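Local structure of histone fold protein (Methanopyrus kandleri, 1F1E) at residues Ala45-Leu50 against Ala95-Ala100; Leu58-Leu63 against Ser101-Asp106; Thr37-Val42 against Lys110-Ala115. The protein is an archaeal histone that joins two histone folds in one chain and probably binds DNA. All blocks are in the same frame, centred on the assembly; numbering follows the deposited sequence.

Contact 1: Ala45-Leu50 against Ala95-Ala100; sequences AAKSVL and AGIERA
Ala95 meets Lys47 through its carbonyl oxygen. Ala95 O lies 3.5 Å from Lys47 CG, so the start of the lysine chain passes close beside this peptide. Gly96 follows with a positive phi of 102° and closes helix 85-94 in a Schellman motif. These backbone angles call for glycine, and Lys47 CE lies close to where a CB would be. Gly96 O takes a weak hydrogen bond from Lys47 NZ at 3.2 Å. The lysine chain reaches it because CG is anti to the backbone N (chi1 173°) and the chain then bends at chi2. The amine also forms a salt bridge with Asp51, its stronger partner. Ile97 adds the apolar part. Its CD1 rests on the helix backbone at Lys47 CA, 3.6 Å away, and meets Leu50 CD2 at 3.9 Å in the leucine conformer described. Arg89 holds Ile97 O by a hydrogen bond. A methionine in place of Lys47 would probably leave Asp51 without its charged mate and Gly96 O without this donor. The contact mixes aliphatic packing with one weak polar bond, and the lysine charge is probably balanced mainly by Asp51 of its own helix.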
loop_
_atom_site.group_PDB
_atom_site.type_symbol
_atom_site.label_atom_id
_atom_site.label_comp_id
_atom_site.label_asym_id
_atom_site.label_seq_id
_atom_site.Cartn_x
_atom_site.Cartn_y
_atom_site.Cartn_z
ATOM N N ALA A 45 7.628 4.574 6.456
ATOM C CA ALA A 45 7.700 4.579 4.977
ATOM C C ALA A 45 8.394 5.795 4.453
ATOM O O ALA A 45 9.197 5.685 3.525
ATOM C CB ALA A 45 6.288 4.482 4.441
ATOM N N ALA A 46 8.124 6.946 5.070
ATOM C CA ALA A 46 8.823 8.166 4.744
ATOM C C ALA A 46 10.323 8.000 4.960
ATOM O O ALA A 46 11.052 8.446 4.067
ATOM C CB ALA A 46 8.276 9.297 5.600
ATOM N N LYS A 47 10.728 7.359 6.039
ATOM C CA LYS A 47 12.160 7.124 6.219
ATOM C C LYS A 47 12.697 6.226 5.095
ATOM O O LYS A 47 13.775 6.497 4.539
ATOM C CB LYS A 47 12.424 6.525 7.583
ATOM C CG LYS A 47 13.834 6.071 7.882
ATOM C CD LYS A 47 14.870 7.188 7.907
ATOM C CE LYS A 47 16.173 6.638 8.499
ATOM N NZ LYS A 47 17.211 7.684 8.327
ATOM N N SER A 48 11.969 5.170 4.742
ATOM C CA SER A 48 12.375 4.269 3.673
ATOM C C SER A 48 12.544 5.061 2.380
ATOM O O SER A 48 13.574 4.843 1.692
ATOM C CB SER A 48 11.362 3.162 3.475
ATOM O OG SER A 48 11.288 2.330 4.619
ATOM N N VAL A 49 11.626 5.938 2.027
ATOM C CA VAL A 49 11.720 6.716 0.785
ATOM C C VAL A 49 12.880 7.682 0.884
ATOM O O VAL A 49 13.598 7.854 -0.125
ATOM C CB VAL A 49 10.367 7.369 0.493
ATOM C CG1 VAL A 49 10.466 8.328 -0.676
ATOM C CG2 VAL A 49 9.323 6.272 0.278
ATOM N N LEU A 50 13.151 8.278 2.053
ATOM C CA LEU A 50 14.362 9.113 2.198
ATOM C C LEU A 50 15.662 8.348 2.360
ATOM O O LEU A 50 16.725 8.740 1.808
ATOM C CB LEU A 50 14.102 10.082 3.371
ATOM C CG LEU A 50 15.331 10.843 3.862
ATOM C CD1 LEU A 50 15.647 12.018 2.952
ATOM C CD2 LEU A 50 15.113 11.301 5.298
ATOM N N ALA A 95 10.641 7.417 13.845
ATOM C CA ALA A 95 10.832 6.618 12.653
ATOM C C ALA A 95 12.247 6.788 12.085
ATOM O O ALA A 95 12.582 6.138 11.108
ATOM C CB ALA A 95 9.805 6.968 11.591
ATOM N N GLY A 96 13.037 7.619 12.722
ATOM C CA GLY A 96 14.429 7.751 12.232
ATOM C C GLY A 96 14.675 8.998 11.416
ATOM O O GLY A 96 15.781 9.131 10.853
ATOM N N ILE A 97 13.717 9.907 11.308
ATOM C CA ILE A 97 13.806 11.109 10.495
ATOM C C ILE A 97 14.545 12.165 11.341
ATOM O O ILE A 97 13.952 12.824 12.189
ATOM C CB ILE A 97 12.449 11.591 9.987
ATOM C CG1 ILE A 97 11.560 10.610 9.119
ATOM C CG2 ILE A 97 12.626 12.929 9.239
ATOM C CD1 ILE A 97 12.352 10.314 7.892
ATOM N N GLU A 98 15.842 12.335 11.205
ATOM C CA GLU A 98 16.675 13.260 11.946
ATOM C C GLU A 98 16.427 14.688 11.546
ATOM O O GLU A 98 16.478 15.580 12.392
ATOM C CB GLU A 98 18.190 12.991 11.751
ATOM N N ARG A 99 16.167 14.906 10.294
ATOM C CA ARG A 99 16.072 16.228 9.704
ATOM C C ARG A 99 14.895 16.216 8.748
ATOM O O ARG A 99 14.738 15.338 7.899
ATOM C CB ARG A 99 17.287 16.584 8.883
ATOM C CG ARG A 99 18.578 16.341 9.675
ATOM C CD ARG A 99 19.754 16.832 8.899
ATOM N NE ARG A 99 20.026 18.252 9.049
ATOM C CZ ARG A 99 20.563 18.703 10.171
ATOM N NH1 ARG A 99 20.851 17.919 11.210
ATOM N NH2 ARG A 99 20.789 19.982 10.217
ATOM N N ALA A 100 14.044 17.220 8.889
ATOM C CA ALA A 100 12.932 17.383 7.954
ATOM C C ALA A 100 12.729 18.874 7.708
ATOM O O ALA A 100 12.943 19.698 8.576
ATOM C CB ALA A 100 11.696 16.764 8.579
#

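Contact 2: Leu58-Leu63 against Ser101-Asp106; sequences LMEEHL and SSDAVD
Leu58 O accepts a hydrogen bond from Ser101 N at 2.9 Å. The bond is nearly straight, with an angle of 169° at the hydrogen, and the donor lies close to the line of the carbonyl. Leu58 is also backbone-bonded to Arg99, so residues on both sides of Ala100 grip it. This is the bonding of a parallel strand pair. Ser101 then caps helix 102-129. Its OG sits between the backbone N and the carbonyl carbon (chi1 75°), where it accepts from Ala104 N at 3.0 Å. The cap closes the first turn of helix 102-129. In the histone fold, short loop strands pair in this way, one from each half of the handshake; here both halves belong to one chain. Ala104 is the small residue that allows the close approach. Its CB lies 3.3 Å from Leu58 O and 3.9 Å from Leu63 CD2, with Leu58 CG nearby. Glu60 and Asp103 meet at the outer side. The Glu60 chain, extended beyond CG, crosses Asp103 at a slant, with CG and OE1 near Asp103 CB. The two carboxylate planes are 28° apart. Glu60 OE1 and Asp103 OD2 stand 4.0 Å apart, which may raise the proton affinity of either acid. A water donates to Glu60 OE1 and also to Asp103 O, 2.8 Å from the latter, and so bridges the two helices.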
loop_
_atom_site.group_PDB
_atom_site.type_symbol
_atom_site.label_atom_id
_atom_site.label_comp_id
_atom_site.label_asym_id
_atom_site.label_seq_id
_atom_site.Cartn_x
_atom_site.Cartn_y
_atom_site.Cartn_z
ATOM N N LEU A 58 14.276 15.033 5.094
ATOM C CA LEU A 58 12.950 14.719 4.539
ATOM C C LEU A 58 12.381 15.984 3.963
ATOM O O LEU A 58 12.386 17.053 4.574
ATOM C CB LEU A 58 12.008 14.217 5.637
ATOM C CG LEU A 58 10.697 13.564 5.192
ATOM C CD1 LEU A 58 10.952 12.204 4.553
ATOM C CD2 LEU A 58 9.760 13.417 6.380
HETATM N N MSE A 59 11.886 16.026 2.761
HETATM C CA MSE A 59 11.290 16.992 1.899
HETATM C C MSE A 59 9.913 16.529 1.418
HETATM O O MSE A 59 9.533 15.392 1.519
HETATM C CB MSE A 59 12.188 17.383 0.749
HETATM C CG MSE A 59 13.682 17.395 1.098
HETATM SE SE MSE A 59 14.161 18.925 1.903
HETATM C CE MSE A 59 13.883 20.140 0.629
ATOM N N GLU A 60 9.210 17.557 0.937
ATOM C CA GLU A 60 7.884 17.317 0.453
ATOM C C GLU A 60 7.782 16.140 -0.530
ATOM O O GLU A 60 6.871 15.322 -0.436
ATOM C CB GLU A 60 7.378 18.542 -0.250
ATOM C CG GLU A 60 6.434 19.350 0.529
ATOM C CD GLU A 60 5.868 20.453 -0.338
ATOM O OE1 GLU A 60 5.095 21.164 0.300
ATOM O OE2 GLU A 60 6.141 20.651 -1.507
ATOM N N GLU A 61 8.771 16.128 -1.423
ATOM C CA GLU A 61 8.728 15.168 -2.543
ATOM C C GLU A 61 8.706 13.754 -1.968
ATOM O O GLU A 61 8.148 12.836 -2.529
ATOM C CB GLU A 61 9.862 15.306 -3.557
ATOM C CG GLU A 61 10.339 16.707 -3.918
ATOM C CD GLU A 61 11.013 17.448 -2.765
ATOM N N HIS A 62 9.319 13.515 -0.780
ATOM C CA HIS A 62 9.248 12.171 -0.238
ATOM C C HIS A 62 7.833 11.759 0.195
ATOM O O HIS A 62 7.423 10.600 -0.040
ATOM C CB HIS A 62 10.182 12.086 0.977
ATOM C CG HIS A 62 11.532 12.471 0.478
ATOM N ND1 HIS A 62 12.382 13.120 1.289
ATOM C CD2 HIS A 62 12.195 12.330 -0.670
ATOM C CE1 HIS A 62 13.527 13.393 0.703
ATOM N NE2 HIS A 62 13.448 12.901 -0.561
ATOM N N LEU A 63 7.112 12.715 0.785
ATOM C CA LEU A 63 5.765 12.368 1.189
ATOM C C LEU A 63 4.819 12.326 -0.002
ATOM O O LEU A 63 3.879 11.545 0.010
ATOM C CB LEU A 63 5.272 13.399 2.198
ATOM C CG LEU A 63 5.845 13.424 3.601
ATOM C CD1 LEU A 63 5.845 12.036 4.218
ATOM C CD2 LEU A 63 7.206 14.059 3.638
ATOM N N SER A 101 12.240 19.186 6.520
ATOM C CA SER A 101 11.805 20.524 6.254
ATOM C C SER A 101 10.423 20.776 6.818
ATOM O O SER A 101 9.652 19.867 7.072
ATOM C CB SER A 101 11.777 20.818 4.771
ATOM O OG SER A 101 10.628 20.157 4.222
ATOM N N SER A 102 10.058 22.035 7.043
ATOM C CA SER A 102 8.734 22.333 7.550
ATOM C C SER A 102 7.657 21.882 6.573
ATOM O O SER A 102 6.665 21.320 7.015
ATOM C CB SER A 102 8.647 23.824 7.812
ATOM O OG SER A 102 7.362 24.196 8.236
ATOM N N ASP A 103 7.859 22.079 5.286
ATOM C CA ASP A 103 6.908 21.620 4.307
ATOM C C ASP A 103 6.774 20.081 4.291
ATOM O O ASP A 103 5.700 19.536 4.040
ATOM C CB ASP A 103 7.308 22.089 2.877
ATOM C CG ASP A 103 7.103 23.571 2.697
ATOM O OD1 ASP A 103 6.510 24.223 3.579
ATOM O OD2 ASP A 103 7.604 24.034 1.655
ATOM N N ALA A 104 7.809 19.360 4.575
ATOM C CA ALA A 104 7.719 17.893 4.668
ATOM C C ALA A 104 6.846 17.471 5.836
ATOM O O ALA A 104 6.029 16.598 5.701
ATOM C CB ALA A 104 9.117 17.277 4.818
ATOM N N VAL A 105 7.116 18.118 6.982
ATOM C CA VAL A 105 6.269 17.850 8.157
ATOM C C VAL A 105 4.817 18.159 7.849
ATOM O O VAL A 105 3.955 17.355 8.191
ATOM C CB VAL A 105 6.810 18.600 9.369
ATOM C CG1 VAL A 105 5.881 18.418 10.552
ATOM C CG2 VAL A 105 8.239 18.126 9.680
ATOM N N ASP A 106 4.552 19.295 7.221
ATOM C CA ASP A 106 3.186 19.617 6.935
ATOM C C ASP A 106 2.567 18.614 5.974
ATOM O O ASP A 106 1.359 18.338 6.114
ATOM C CB ASP A 106 3.112 21.009 6.314
ATOM C CG ASP A 106 3.390 22.134 7.239
ATOM O OD1 ASP A 106 3.435 21.881 8.457
ATOM O OD2 ASP A 106 3.495 23.281 6.745
HETATM O O HOH W 1 3.862 20.973 2.523
#

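Contact 3: Thr37-Val42 against Lys110-Ala115; sequences TMAEYV and KLICRA
Ile112 points toward segment 37-42 of helix 25-51 and spreads its two branches over Ala39. CG2 lies 4.1 Å from Ala39 CA, and CD1 reaches Ala39 CB at 4.0 Å. This spread follows from chi1 of 65°, which sets CG1 between the backbone N and the carbonyl carbon and leaves CG2 anti to the carbonyl carbon. Ala39 has only a methyl group to offer, so the isoleucine can come in close. Met38 and Val42, one turn apart, both touch Ile112 CG2. Met38, a selenomethionine, crosses the isoleucine at a slant, with SE 4.1 Å from Ile112 CG2 in the conformer described. Its bent chain carries CE on to Ala115 CB at 4.1 Å. CE also lies near Ile112 O. Val42 CB lies 4.1 Å from Ile112 CG2. The two segments belong to the long helices 25-51 and 102-129, one from each histone fold. The axes of segments 37-42 and 110-115 approach to 10.2 Å, and their directions differ by 142°, so they run roughly antiparallel. This is the central helix crossing of the histone handshake, built here within a single chain. Val42 CG1, anti to its own nitrogen (chi1 175°), extends to Leu111 CD2 at 3.7 Å. Leu66 of helix 60-70 touches both Val42 and Leu111. Ala39 O is hydrogen-bonded to the hydroxyl of Tyr108, one helix turn before Ile112. Tyr41 OH is hydrogen-bonded to Val69 O of the second subunit.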
loop_
_atom_site.group_PDB
_atom_site.type_symbol
_atom_site.label_atom_id
_atom_site.label_comp_id
_atom_site.label_asym_id
_atom_site.label_seq_id
_atom_site.Cartn_x
_atom_site.Cartn_y
_atom_site.Cartn_z
ATOM N N THR A 37 -1.054 3.560 14.595
ATOM C CA THR A 37 -0.266 2.548 13.895
ATOM C C THR A 37 -0.043 2.928 12.444
ATOM O O THR A 37 1.062 2.801 11.928
ATOM C CB THR A 37 -1.019 1.200 13.980
ATOM O OG1 THR A 37 -0.970 0.736 15.324
ATOM C CG2 THR A 37 -0.383 0.136 13.132
HETATM N N MSE A 38 -1.126 3.466 11.794
HETATM C CA MSE A 38 -0.993 3.982 10.440
HETATM C C MSE A 38 -0.028 5.144 10.376
HETATM O O MSE A 38 0.794 5.207 9.478
HETATM C CB MSE A 38 -2.355 4.374 9.878
HETATM C CG MSE A 38 -2.291 4.936 8.506
HETATM SE SE MSE A 38 -2.028 6.725 8.405
HETATM C CE MSE A 38 -3.525 7.388 9.094
ATOM N N ALA A 39 -0.110 6.065 11.303
ATOM C CA ALA A 39 0.800 7.198 11.308
ATOM C C ALA A 39 2.232 6.731 11.414
ATOM O O ALA A 39 3.139 7.261 10.748
ATOM C CB ALA A 39 0.453 8.183 12.414
ATOM N N GLU A 40 2.487 5.725 12.270
ATOM C CA GLU A 40 3.832 5.197 12.426
ATOM C C GLU A 40 4.301 4.498 11.169
ATOM O O GLU A 40 5.457 4.653 10.765
ATOM C CB GLU A 40 3.847 4.297 13.672
ATOM C CG GLU A 40 5.188 3.678 13.917
ATOM C CD GLU A 40 5.395 3.151 15.317
ATOM O OE1 GLU A 40 4.456 3.149 16.086
ATOM O OE2 GLU A 40 6.527 2.796 15.590
ATOM N N TYR A 41 3.438 3.725 10.557
ATOM C CA TYR A 41 3.716 3.051 9.330
ATOM C C TYR A 41 4.127 4.053 8.245
ATOM O O TYR A 41 5.076 3.886 7.514
ATOM C CB TYR A 41 2.478 2.223 8.920
ATOM C CG TYR A 41 2.500 1.881 7.447
ATOM C CD1 TYR A 41 3.227 0.863 6.873
ATOM C CD2 TYR A 41 1.711 2.611 6.587
ATOM C CE1 TYR A 41 3.165 0.640 5.523
ATOM C CE2 TYR A 41 1.638 2.408 5.218
ATOM C CZ TYR A 41 2.392 1.384 4.699
ATOM O OH TYR A 41 2.333 1.156 3.330
ATOM N N VAL A 42 3.360 5.154 8.152
ATOM C CA VAL A 42 3.613 6.186 7.165
ATOM C C VAL A 42 4.931 6.868 7.471
ATOM O O VAL A 42 5.720 7.137 6.583
ATOM C CB VAL A 42 2.486 7.196 7.055
ATOM C CG1 VAL A 42 2.846 8.302 6.107
ATOM C CG2 VAL A 42 1.213 6.489 6.555
ATOM N N LYS A 110 -0.701 16.385 6.541
ATOM C CA LYS A 110 -1.856 16.293 5.625
ATOM C C LYS A 110 -2.088 14.890 5.143
ATOM O O LYS A 110 -3.224 14.467 5.014
ATOM C CB LYS A 110 -1.592 17.213 4.412
ATOM C CG LYS A 110 -1.746 18.677 4.759
ATOM C CD LYS A 110 -1.565 19.567 3.267
ATOM N N LEU A 111 -1.036 14.116 4.913
ATOM C CA LEU A 111 -1.208 12.749 4.469
ATOM C C LEU A 111 -1.909 11.928 5.535
ATOM O O LEU A 111 -2.833 11.194 5.202
ATOM C CB LEU A 111 0.169 12.189 4.136
ATOM C CG LEU A 111 0.265 10.739 3.659
ATOM C CD1 LEU A 111 -0.700 10.448 2.511
ATOM C CD2 LEU A 111 1.679 10.350 3.271
ATOM N N ILE A 112 -1.450 11.924 6.767
ATOM C CA ILE A 112 -2.067 11.052 7.743
ATOM C C ILE A 112 -3.467 11.537 8.059
ATOM O O ILE A 112 -4.357 10.740 8.346
ATOM C CB ILE A 112 -1.174 10.865 8.989
ATOM C CG1 ILE A 112 -0.935 12.104 9.814
ATOM C CG2 ILE A 112 0.135 10.198 8.606
ATOM C CD1 ILE A 112 -0.236 11.857 11.137
ATOM N N CYS A 113 -3.698 12.851 8.063
ATOM C CA CYS A 113 -5.039 13.335 8.353
ATOM C C CYS A 113 -5.995 13.042 7.193
ATOM O O CYS A 113 -7.104 12.572 7.484
ATOM C CB CYS A 113 -4.986 14.810 8.694
ATOM S SG CYS A 113 -4.111 15.175 10.220
ATOM N N ARG A 114 -5.535 13.308 5.982
ATOM C CA ARG A 114 -6.376 13.008 4.845
ATOM C C ARG A 114 -6.642 11.513 4.775
ATOM O O ARG A 114 -7.751 11.074 4.475
ATOM C CB ARG A 114 -5.756 13.475 3.555
ATOM C CG ARG A 114 -6.501 13.080 2.301
ATOM C CD ARG A 114 -7.927 13.650 2.223
ATOM N NE ARG A 114 -8.602 13.002 1.152
ATOM C CZ ARG A 114 -9.866 12.652 1.009
ATOM N NH1 ARG A 114 -10.733 12.925 1.953
ATOM N NH2 ARG A 114 -10.241 12.025 -0.090
ATOM N N ALA A 115 -5.649 10.662 5.090
ATOM C CA ALA A 115 -5.836 9.229 5.073
ATOM C C ALA A 115 -6.881 8.814 6.095
ATOM O O ALA A 115 -7.728 7.957 5.835
ATOM C CB ALA A 115 -4.547 8.506 5.303
#

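How the contacts relate
Contact 3 is the core of the set. Its centre lies about 3 Å from the centre of the chain, all its touching residues are buried, and its side chains meet by apolar packing alone. The centres of contacts 1 and 2 lie about 16 Å from the chain centre, and both contacts are only partly buried. There backbone bonds, a lysine, acids and a water join the apolar groups. Contact 3 shares helix 25-51 with contact 1 and helix 102-129 with contact 2, so all three bind the two histone folds together. Contacts 1 and 2 touch directly: Leu50 packs on Leu58 and His62. Contact 2 reaches contact 3 through Leu63 O, 4.1 Å from Leu111 CD2.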